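Local coordinates for tyrosine--tRNA ligase (Archaeoglobus fulgidus, PDB 2CYB), which probably catalyses the ATP-dependent attachment of L-tyrosine to tRNA(Tyr), activating the amino acid as Tyr-AMP before transferring it to the acceptor end, at residues 32-37 / 65-70; 173-178 / 200-205; 263-268 / 277-282. All coordinates share one frame; numbering follows the deposited sequence.

Contacts 1 and 2 are neighbouring parts of one sheet in the catalytic Rossmann fold, with centres 12 Å apart. Strands 34-39 and 173-177 lie side by side, and two probable hydrogen bonds join them: R34 O to L173 N at 2.9 Å and Y36 O to V175 N at 3.0 Å. Contact 1 supplies Y36 and L69 to the pocket of the bound tyrosine, while contact 2 lies next to it, with A174 packing on Y36. Contact 3 is a separate hairpin away from the annotated sites; its centre is 31 Å from that of contact 1 and 28 Å from that of contact 2, the nearest atoms being about 18 Å and 16 Å away.

Contact 1. Residues 32-37 / 65-70; sequences KPRAYV and EIIVLL. With TYR (tyrosine), chain C.
E65 meets the 32-37 segment with both its backbone and its carboxylate. Its N-H gives a nearly straight bond to P33 O (N to O 2.7 Å), and its O receives A35 N. The carboxylate atom OE2 is gripped side-on by R34, with NE at 2.9 Å and NH2 at 3.1 Å from that one oxygen. Both donors keep it close to the guanidinium plane, and the two flat groups are only 24° apart. The R34 chain runs extended to CD and then bends (chi3 -64°), which turns NE and NH2 toward the acid; NH1 is taken by L169 O. I66, on the other face with A35, brings its CD1 to within 4.3 Å of A35 CB, and beyond the contact it packs on helix 47-61.

That helix is the crossover of the beta-alpha-beta unit 34-39, 47-61, 65-70, part of the Rossmann fold of class I synthetases; the two strands run parallel, 23° apart. I67 donates its N-H to A35 O and holds V37 N weakly through its own O. On the R34 and Y36 face, its CD1 presses tightly on R34 CD (3.2 Å), and its CB meets Y36 CB at 3.8 Å. V68 brings its CA close to V37 O. L69 donates to V37 O (N to O 3.0 Å), and its side chain runs beside that of Y36, touching the ring at its edge. Y36 OH is hydrogen-bonded to OH of the bound tyrosine at 2.8 Å, and L69 CD2 packs against the same ligand oxygen; D165, which also binds the substrate, touches both side chains.

Contact 2. Residues 173-178 / 200-205; sequences LAVGGI and VCLHTP
A174 N to V200 O (2.8 Å, N-H...O 160°) and I178 N to T204 O (2.8 Å, but more bent at 138°) are the shortest of five backbone hydrogen bonds between 173-178 and 200-205. Between them, A174 O accepts L202 N, L202 O accepts G176 N, and G176 O accepts T204 N, so A174, G176, L202 and T204 each give one bond and receive one.

H203 works outside this ladder: its ND1 is hydrogen-bonded to E16 and its NE2 to H184, whose ring lies nearly parallel to its own. G176 O sits at the edge of the H203 ring, 3.8 Å from CD2, and I178 CD1 comes across to H203 CB at 3.7 Å. Replacing H203 by a leucine would probably leave E16 and H184 without their imidazole partner.

Packing on the opposite face starts with L173, whose CG stands anti to the backbone N (chi1 177°) and whose CD1 wedges between V200 CG1 (3.7 Å) and L202 CB (3.9 Å). V175 lies alongside L202, CG1 to CD2 at 4.1 Å, and T204 OG1 rests 3.4 Å from G177 CA. Helix 47-61 covers this face. The parallel register belongs to the beta-alpha-beta unit 173-177, 181-190, 200-204 of the Rossmann fold, and Q180 of the tyrosine site follows a few residues after the first strand.

Contact 3. Residues 263-268 / 277-282; sequences FGKIVV and DVEYAS
V268 N to V278 O, at 2.7 Å and with a nearly straight N-H...O angle of 168°, is the shortest polar bond between 263-268 and 277-282. The return bond, V278 N to V268 O at 3.1 Å, approaches from above the carbonyl plane, 38° out of it, so it does not use a lone-pair direction. A second reciprocal pair links I266 N to Y280 O and Y280 N to I266 O, each 3.0 Å long. With V267 and E279 facing each other as a non-hydrogen-bonded pair between them, the register is that of a two-stranded antiparallel hairpin.

I266, V268, V278 and Y280 share one face. V268 CB meets V278 CG1 at 3.8 Å, while V268 CG2 touches the edge of the Y280 ring, in its plane, at CE1 (3.9 Å). I266 CG2 lies against Y280 CB. Helix 297-319 packs on I266 and V268, helix 283-292 packs on I266 and Y280, and the hydroxyl of Y280 is hydrogen-bonded to D289.

The other face carries V267 and E279. The E279 chain starts with CG anti to the backbone N (chi1 -177°) and runs on extended, bringing OE2 to 3.7 Å from V267 CG2. K265 adds its CG to the same oxygen, but its NZ stays 4.3 Å from E279 OE2, too far for a salt bridge. At the ends of the hairpin, G264 closes the preceding helix with a positive phi, and helix 283-292 follows the second strand. The chemistry is thus divided: the backbone bonds set the register, the apolar face seats the hairpin on two helices, and the K265-E279 pair is likely to contribute no more than a weak electrostatic attraction.

Contact 1. Residues 32-37 / 65-70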
loop_
_atom_site.group_PDB
_atom_site.type_symbol
_atom_site.label_atom_id
_atom_site.label_comp_id
_atom_site.label_asym_id
_atom_site.label_seq_id
_atom_site.Cartn_x
_atom_site.Cartn_y
_atom_site.Cartn_z
ATOM N N LYS A 32 8.600 30.740 14.042
ATOM C CA LYS A 32 7.246 30.294 13.764
ATOM C C LYS A 32 7.198 28.780 13.567
ATOM O O LYS A 32 6.813 28.290 12.505
ATOM C CB LYS A 32 6.713 31.013 12.524
ATOM C CG LYS A 32 5.207 31.147 12.510
ATOM C CD LYS A 32 4.699 31.755 13.814
ATOM C CE LYS A 32 3.183 31.882 13.813
ATOM N NZ LYS A 32 2.657 32.299 15.141
ATOM N N PRO A 33 7.588 28.017 14.602
ATOM C CA PRO A 33 7.602 26.551 14.566
ATOM C C PRO A 33 6.194 25.964 14.507
ATOM O O PRO A 33 5.263 26.490 15.118
ATOM C CB PRO A 33 8.319 26.176 15.864
ATOM C CG PRO A 33 9.109 27.410 16.212
ATOM C CD PRO A 33 8.137 28.500 15.878
ATOM N N ARG A 34 6.048 24.866 13.774
ATOM C CA ARG A 34 4.754 24.213 13.643
ATOM C C ARG A 34 4.816 22.783 14.180
ATOM O O ARG A 34 5.737 22.023 13.860
ATOM C CB ARG A 34 4.323 24.195 12.173
ATOM C CG ARG A 34 2.926 23.649 11.935
ATOM C CD ARG A 34 2.563 23.725 10.462
ATOM N NE ARG A 34 2.496 25.106 9.990
ATOM C CZ ARG A 34 2.180 25.467 8.750
ATOM N NH1 ARG A 34 1.898 24.548 7.832
ATOM N NH2 ARG A 34 2.142 26.754 8.429
ATOM N N ALA A 35 3.839 22.436 15.012
ATOM C CA ALA A 35 3.752 21.101 15.589
ATOM C C ALA A 35 2.354 20.550 15.334
ATOM O O ALA A 35 1.408 21.305 15.108
ATOM C CB ALA A 35 4.021 21.153 17.087
ATOM N N TYR A 36 2.228 19.228 15.357
ATOM C CA TYR A 36 0.929 18.604 15.155
ATOM C C TYR A 36 0.872 17.261 15.852
ATOM O O TYR A 36 1.879 16.741 16.320
ATOM C CB TYR A 36 0.642 18.365 13.651
ATOM C CG TYR A 36 0.994 16.969 13.118
ATOM C CD1 TYR A 36 0.040 16.200 12.436
ATOM C CD2 TYR A 36 2.277 16.436 13.271
ATOM C CE1 TYR A 36 0.358 14.939 11.917
ATOM C CE2 TYR A 36 2.607 15.177 12.759
ATOM C CZ TYR A 36 1.644 14.437 12.081
ATOM O OH TYR A 36 1.980 13.211 11.555
ATOM N N VAL A 37 -0.338 16.728 15.905
ATOM C CA VAL A 37 -0.596 15.399 16.421
ATOM C C VAL A 37 -1.701 14.932 15.496
ATOM O O VAL A 37 -2.566 15.720 15.088
ATOM C CB VAL A 37 -1.133 15.359 17.875
ATOM C CG1 VAL A 37 -1.420 13.892 18.256
ATOM C CG2 VAL A 37 -0.112 15.942 18.847
ATOM N N GLU A 65 2.834 26.993 16.266
ATOM C CA GLU A 65 1.628 27.015 15.444
ATOM C C GLU A 65 1.151 25.580 15.647
ATOM O O GLU A 65 1.972 24.667 15.624
ATOM C CB GLU A 65 1.966 27.203 13.958
ATOM C CG GLU A 65 2.511 28.566 13.560
ATOM C CD GLU A 65 2.748 28.682 12.056
ATOM O OE1 GLU A 65 3.003 29.804 11.576
ATOM O OE2 GLU A 65 2.684 27.652 11.348
ATOM N N ILE A 66 -0.146 25.373 15.841
ATOM C CA ILE A 66 -0.652 24.025 16.081
ATOM C C ILE A 66 -1.607 23.477 15.035
ATOM O O ILE A 66 -2.572 24.135 14.639
ATOM C CB ILE A 66 -1.373 23.932 17.450
ATOM C CG1 ILE A 66 -0.426 24.348 18.576
ATOM C CG2 ILE A 66 -1.876 22.511 17.682
ATOM C CD1 ILE A 66 0.821 23.508 18.685
ATOM N N ILE A 67 -1.334 22.256 14.591
ATOM C CA ILE A 67 -2.202 21.597 13.632
ATOM C C ILE A 67 -2.711 20.305 14.259
ATOM O O ILE A 67 -1.943 19.553 14.857
ATOM C CB ILE A 67 -1.462 21.227 12.330
ATOM C CG1 ILE A 67 -1.003 22.493 11.609
ATOM C CG2 ILE A 67 -2.383 20.408 11.427
ATOM C CD1 ILE A 67 -0.308 22.214 10.295
ATOM N N VAL A 68 -4.011 20.064 14.148
ATOM C CA VAL A 68 -4.591 18.832 14.657
ATOM C C VAL A 68 -5.098 18.089 13.437
ATOM O O VAL A 68 -5.991 18.566 12.738
ATOM C CB VAL A 68 -5.779 19.078 15.600
ATOM C CG1 VAL A 68 -6.433 17.743 15.972
ATOM C CG2 VAL A 68 -5.307 19.792 16.855
ATOM N N LEU A 69 -4.517 16.928 13.170
ATOM C CA LEU A 69 -4.932 16.135 12.023
ATOM C C LEU A 69 -5.959 15.084 12.406
ATOM O O LEU A 69 -5.685 14.184 13.210
ATOM C CB LEU A 69 -3.723 15.443 11.375
ATOM C CG LEU A 69 -4.062 14.427 10.269
ATOM C CD1 LEU A 69 -4.701 15.141 9.081
ATOM C CD2 LEU A 69 -2.794 13.711 9.837
ATOM N N LEU A 70 -7.155 15.223 11.849
ATOM C CA LEU A 70 -8.214 14.254 12.062
ATOM C C LEU A 70 -7.922 13.301 10.899
ATOM O O LEU A 70 -8.331 13.537 9.765
ATOM C CB LEU A 70 -9.581 14.926 11.916
ATOM C CG LEU A 70 -9.845 16.015 12.974
ATOM C CD1 LEU A 70 -10.986 16.917 12.542
ATOM C CD2 LEU A 70 -10.167 15.363 14.302
HETATM N N TYR C . -0.769 6.704 14.248
HETATM C CA TYR C . -1.495 7.610 15.173
HETATM C C TYR C . -2.138 6.826 16.315
HETATM O O TYR C . -2.781 7.463 17.165
HETATM C CB TYR C . -2.553 8.394 14.390
HETATM C CG TYR C . -1.925 9.272 13.335
HETATM C CD1 TYR C . -2.282 9.161 11.991
HETATM C CD2 TYR C . -0.959 10.222 13.692
HETATM C CE1 TYR C . -1.689 9.987 11.019
HETATM C CE2 TYR C . -0.368 11.039 12.745
HETATM C CZ TYR C . -0.735 10.921 11.411
HETATM O OH TYR C . -0.154 11.754 10.487
HETATM O OXT TYR C . -1.976 5.589 16.353
#

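Contact 2. Residues 173-178 / 200-205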
loop_
_atom_site.group_PDB
_atom_site.type_symbol
_atom_site.label_atom_id
_atom_site.label_comp_id
_atom_site.label_asym_id
_atom_site.label_seq_id
_atom_site.Cartn_x
_atom_site.Cartn_y
_atom_site.Cartn_z
ATOM N N LEU A 173 7.685 19.883 14.186
ATOM C CA LEU A 173 7.709 19.015 15.357
ATOM C C LEU A 173 6.536 18.038 15.353
ATOM O O LEU A 173 5.377 18.440 15.456
ATOM C CB LEU A 173 7.662 19.861 16.637
ATOM C CG LEU A 173 7.608 19.094 17.964
ATOM C CD1 LEU A 173 8.909 18.345 18.179
ATOM C CD2 LEU A 173 7.358 20.062 19.110
ATOM N N ALA A 174 6.846 16.752 15.222
ATOM C CA ALA A 174 5.815 15.712 15.229
ATOM C C ALA A 174 5.633 15.250 16.674
ATOM O O ALA A 174 6.570 14.757 17.289
ATOM C CB ALA A 174 6.249 14.534 14.359
ATOM N N VAL A 175 4.428 15.406 17.202
ATOM C CA VAL A 175 4.134 14.999 18.570
ATOM C C VAL A 175 3.269 13.737 18.562
ATOM O O VAL A 175 2.339 13.618 17.767
ATOM C CB VAL A 175 3.367 16.108 19.331
ATOM C CG1 VAL A 175 3.072 15.654 20.748
ATOM C CG2 VAL A 175 4.184 17.400 19.349
ATOM N N GLY A 176 3.583 12.793 19.445
ATOM C CA GLY A 176 2.785 11.582 19.517
ATOM C C GLY A 176 3.223 10.703 20.666
ATOM O O GLY A 176 4.259 10.953 21.286
ATOM N N GLY A 177 2.430 9.683 20.969
ATOM C CA GLY A 177 2.814 8.781 22.031
ATOM C C GLY A 177 4.084 8.074 21.592
ATOM O O GLY A 177 4.400 8.023 20.401
ATOM N N ILE A 178 4.815 7.525 22.552
ATOM C CA ILE A 178 6.053 6.820 22.267
ATOM C C ILE A 178 5.805 5.596 21.373
ATOM O O ILE A 178 6.739 5.046 20.790
ATOM C CB ILE A 178 6.743 6.390 23.593
ATOM C CG1 ILE A 178 8.141 5.848 23.311
ATOM C CG2 ILE A 178 5.911 5.350 24.297
ATOM C CD1 ILE A 178 9.166 6.922 23.050
ATOM N N VAL A 200 11.545 16.995 13.894
ATOM C CA VAL A 200 11.938 16.884 15.285
ATOM C C VAL A 200 10.730 16.139 15.851
ATOM O O VAL A 200 9.594 16.399 15.437
ATOM C CB VAL A 200 12.039 18.268 15.952
ATOM C CG1 VAL A 200 12.524 18.121 17.385
ATOM C CG2 VAL A 200 12.973 19.171 15.146
ATOM N N CYS A 201 10.961 15.209 16.769
ATOM C CA CYS A 201 9.863 14.446 17.350
ATOM C C CYS A 201 9.814 14.555 18.873
ATOM O O CYS A 201 10.849 14.529 19.544
ATOM C CB CYS A 201 9.987 12.978 16.946
ATOM S SG CYS A 201 10.089 12.743 15.150
ATOM N N LEU A 202 8.604 14.690 19.406
ATOM C CA LEU A 202 8.398 14.772 20.850
ATOM C C LEU A 202 7.440 13.645 21.210
ATOM O O LEU A 202 6.312 13.601 20.726
ATOM C CB LEU A 202 7.790 16.123 21.233
ATOM C CG LEU A 202 7.612 16.367 22.740
ATOM C CD1 LEU A 202 7.554 17.855 23.011
ATOM C CD2 LEU A 202 6.350 15.676 23.243
ATOM N N HIS A 203 7.889 12.728 22.055
ATOM C CA HIS A 203 7.056 11.594 22.426
ATOM C C HIS A 203 6.550 11.636 23.859
ATOM O O HIS A 203 7.298 11.924 24.790
ATOM C CB HIS A 203 7.828 10.304 22.197
ATOM C CG HIS A 203 8.237 10.097 20.770
ATOM N ND1 HIS A 203 9.456 9.564 20.413
ATOM C CD2 HIS A 203 7.579 10.341 19.613
ATOM C CE1 HIS A 203 9.533 9.489 19.097
ATOM N NE2 HIS A 203 8.408 9.954 18.588
ATOM N N THR A 204 5.267 11.342 24.024
ATOM C CA THR A 204 4.659 11.322 25.347
ATOM C C THR A 204 4.595 9.869 25.805
ATOM O O THR A 204 4.561 8.946 24.990
ATOM C CB THR A 204 3.243 11.902 25.308
ATOM O OG1 THR A 204 2.475 11.209 24.316
ATOM C CG2 THR A 204 3.285 13.381 24.960
ATOM N N PRO A 205 4.599 9.640 27.122
ATOM C CA PRO A 205 4.537 8.256 27.594
ATOM C C PRO A 205 3.174 7.629 27.333
ATOM O O PRO A 205 2.182 8.334 27.149
ATOM C CB PRO A 205 4.844 8.388 29.087
ATOM C CG PRO A 205 4.309 9.746 29.426
ATOM C CD PRO A 205 4.736 10.585 28.244
#

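Contact 3. Residues 263-268 / 277-282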
loop_
_atom_site.group_PDB
_atom_site.type_symbol
_atom_site.label_atom_id
_atom_site.label_comp_id
_atom_site.label_asym_id
_atom_site.label_seq_id
_atom_site.Cartn_x
_atom_site.Cartn_y
_atom_site.Cartn_z
ATOM N N PHE A 263 -4.341 22.824 36.275
ATOM C CA PHE A 263 -4.726 23.645 37.420
ATOM C C PHE A 263 -3.602 24.381 38.135
ATOM O O PHE A 263 -3.849 25.385 38.802
ATOM C CB PHE A 263 -5.492 22.808 38.443
ATOM C CG PHE A 263 -6.825 22.323 37.950
ATOM C CD1 PHE A 263 -6.925 21.141 37.221
ATOM C CD2 PHE A 263 -7.980 23.056 38.204
ATOM C CE1 PHE A 263 -8.161 20.693 36.749
ATOM C CE2 PHE A 263 -9.226 22.616 37.735
ATOM C CZ PHE A 263 -9.311 21.432 37.006
ATOM N N GLY A 264 -2.377 23.886 38.016
ATOM C CA GLY A 264 -1.261 24.548 38.673
ATOM C C GLY A 264 -0.942 23.957 40.033
ATOM O O GLY A 264 0.215 23.904 40.454
ATOM N N LYS A 265 -1.981 23.507 40.723
ATOM C CA LYS A 265 -1.827 22.907 42.037
ATOM C C LYS A 265 -3.060 22.063 42.297
ATOM O O LYS A 265 -4.082 22.226 41.631
ATOM C CB LYS A 265 -1.716 23.992 43.114
ATOM C CG LYS A 265 -2.937 24.899 43.219
ATOM C CD LYS A 265 -3.166 25.686 41.932
ATOM C CE LYS A 265 -4.398 26.580 42.018
ATOM N NZ LYS A 265 -4.265 27.648 43.049
ATOM N N ILE A 266 -2.969 21.156 43.258
ATOM C CA ILE A 266 -4.116 20.325 43.585
ATOM C C ILE A 266 -4.307 20.281 45.095
ATOM O O ILE A 266 -3.385 19.957 45.848
ATOM C CB ILE A 266 -3.953 18.897 43.027
ATOM C CG1 ILE A 266 -5.159 18.042 43.427
ATOM C CG2 ILE A 266 -2.648 18.289 43.522
ATOM C CD1 ILE A 266 -5.147 16.645 42.825
ATOM N N VAL A 267 -5.507 20.647 45.529
ATOM C CA VAL A 267 -5.839 20.640 46.940
ATOM C C VAL A 267 -6.434 19.278 47.276
ATOM O O VAL A 267 -7.392 18.831 46.645
ATOM C CB VAL A 267 -6.873 21.738 47.271
ATOM C CG1 VAL A 267 -7.277 21.656 48.734
ATOM C CG2 VAL A 267 -6.292 23.106 46.962
ATOM N N VAL A 268 -5.849 18.611 48.259
ATOM C CA VAL A 268 -6.333 17.311 48.685
ATOM C C VAL A 268 -7.005 17.494 50.040
ATOM O O VAL A 268 -6.334 17.570 51.071
ATOM C CB VAL A 268 -5.174 16.313 48.816
ATOM C CG1 VAL A 268 -5.685 14.966 49.282
ATOM C CG2 VAL A 268 -4.464 16.180 47.478
ATOM N N ASP A 277 -6.518 19.213 55.251
ATOM C CA ASP A 277 -6.346 19.620 53.864
ATOM C C ASP A 277 -4.895 19.984 53.582
ATOM O O ASP A 277 -4.235 20.645 54.384
ATOM C CB ASP A 277 -7.254 20.811 53.538
ATOM C CG ASP A 277 -8.716 20.519 53.813
ATOM O OD1 ASP A 277 -9.065 19.329 53.984
ATOM O OD2 ASP A 277 -9.520 21.472 53.850
ATOM N N VAL A 278 -4.395 19.527 52.442
ATOM C CA VAL A 278 -3.028 19.816 52.046
ATOM C C VAL A 278 -3.053 20.212 50.580
ATOM O O VAL A 278 -3.881 19.720 49.810
ATOM C CB VAL A 278 -2.118 18.582 52.240
ATOM C CG1 VAL A 278 -2.664 17.395 51.450
ATOM C CG2 VAL A 278 -0.699 18.914 51.813
ATOM N N GLU A 279 -2.156 21.114 50.200
ATOM C CA GLU A 279 -2.083 21.572 48.821
ATOM C C GLU A 279 -0.717 21.253 48.228
ATOM O O GLU A 279 0.316 21.414 48.887
ATOM C CB GLU A 279 -2.340 23.079 48.752
ATOM C CG GLU A 279 -2.366 23.651 47.343
ATOM C CD GLU A 279 -2.593 25.154 47.330
ATOM O OE1 GLU A 279 -1.741 25.887 47.878
ATOM O OE2 GLU A 279 -3.618 25.604 46.773
ATOM N N TYR A 280 -0.712 20.785 46.985
ATOM C CA TYR A 280 0.537 20.467 46.314
ATOM C C TYR A 280 0.694 21.365 45.102
ATOM O O TYR A 280 -0.181 21.413 44.234
ATOM C CB TYR A 280 0.566 18.999 45.899
ATOM C CG TYR A 280 0.511 18.060 47.079
ATOM C CD1 TYR A 280 -0.696 17.490 47.488
ATOM C CD2 TYR A 280 1.666 17.751 47.798
ATOM C CE1 TYR A 280 -0.754 16.635 48.587
ATOM C CE2 TYR A 280 1.622 16.896 48.898
ATOM C CZ TYR A 280 0.407 16.343 49.286
ATOM O OH TYR A 280 0.353 15.502 50.371
ATOM N N ALA A 281 1.813 22.081 45.059
ATOM C CA ALA A 281 2.093 23.002 43.968
ATOM C C ALA A 281 2.900 22.357 42.850
ATOM O O ALA A 281 3.107 22.964 41.801
ATOM C CB ALA A 281 2.830 24.228 44.507
ATOM N N SER A 282 3.368 21.136 43.072
ATOM C CA SER A 282 4.139 20.436 42.052
ATOM C C SER A 282 3.929 18.942 42.217
ATOM O O SER A 282 3.559 18.476 43.294
ATOM C CB SER A 282 5.630 20.756 42.181
ATOM O OG SER A 282 6.189 20.088 43.297
#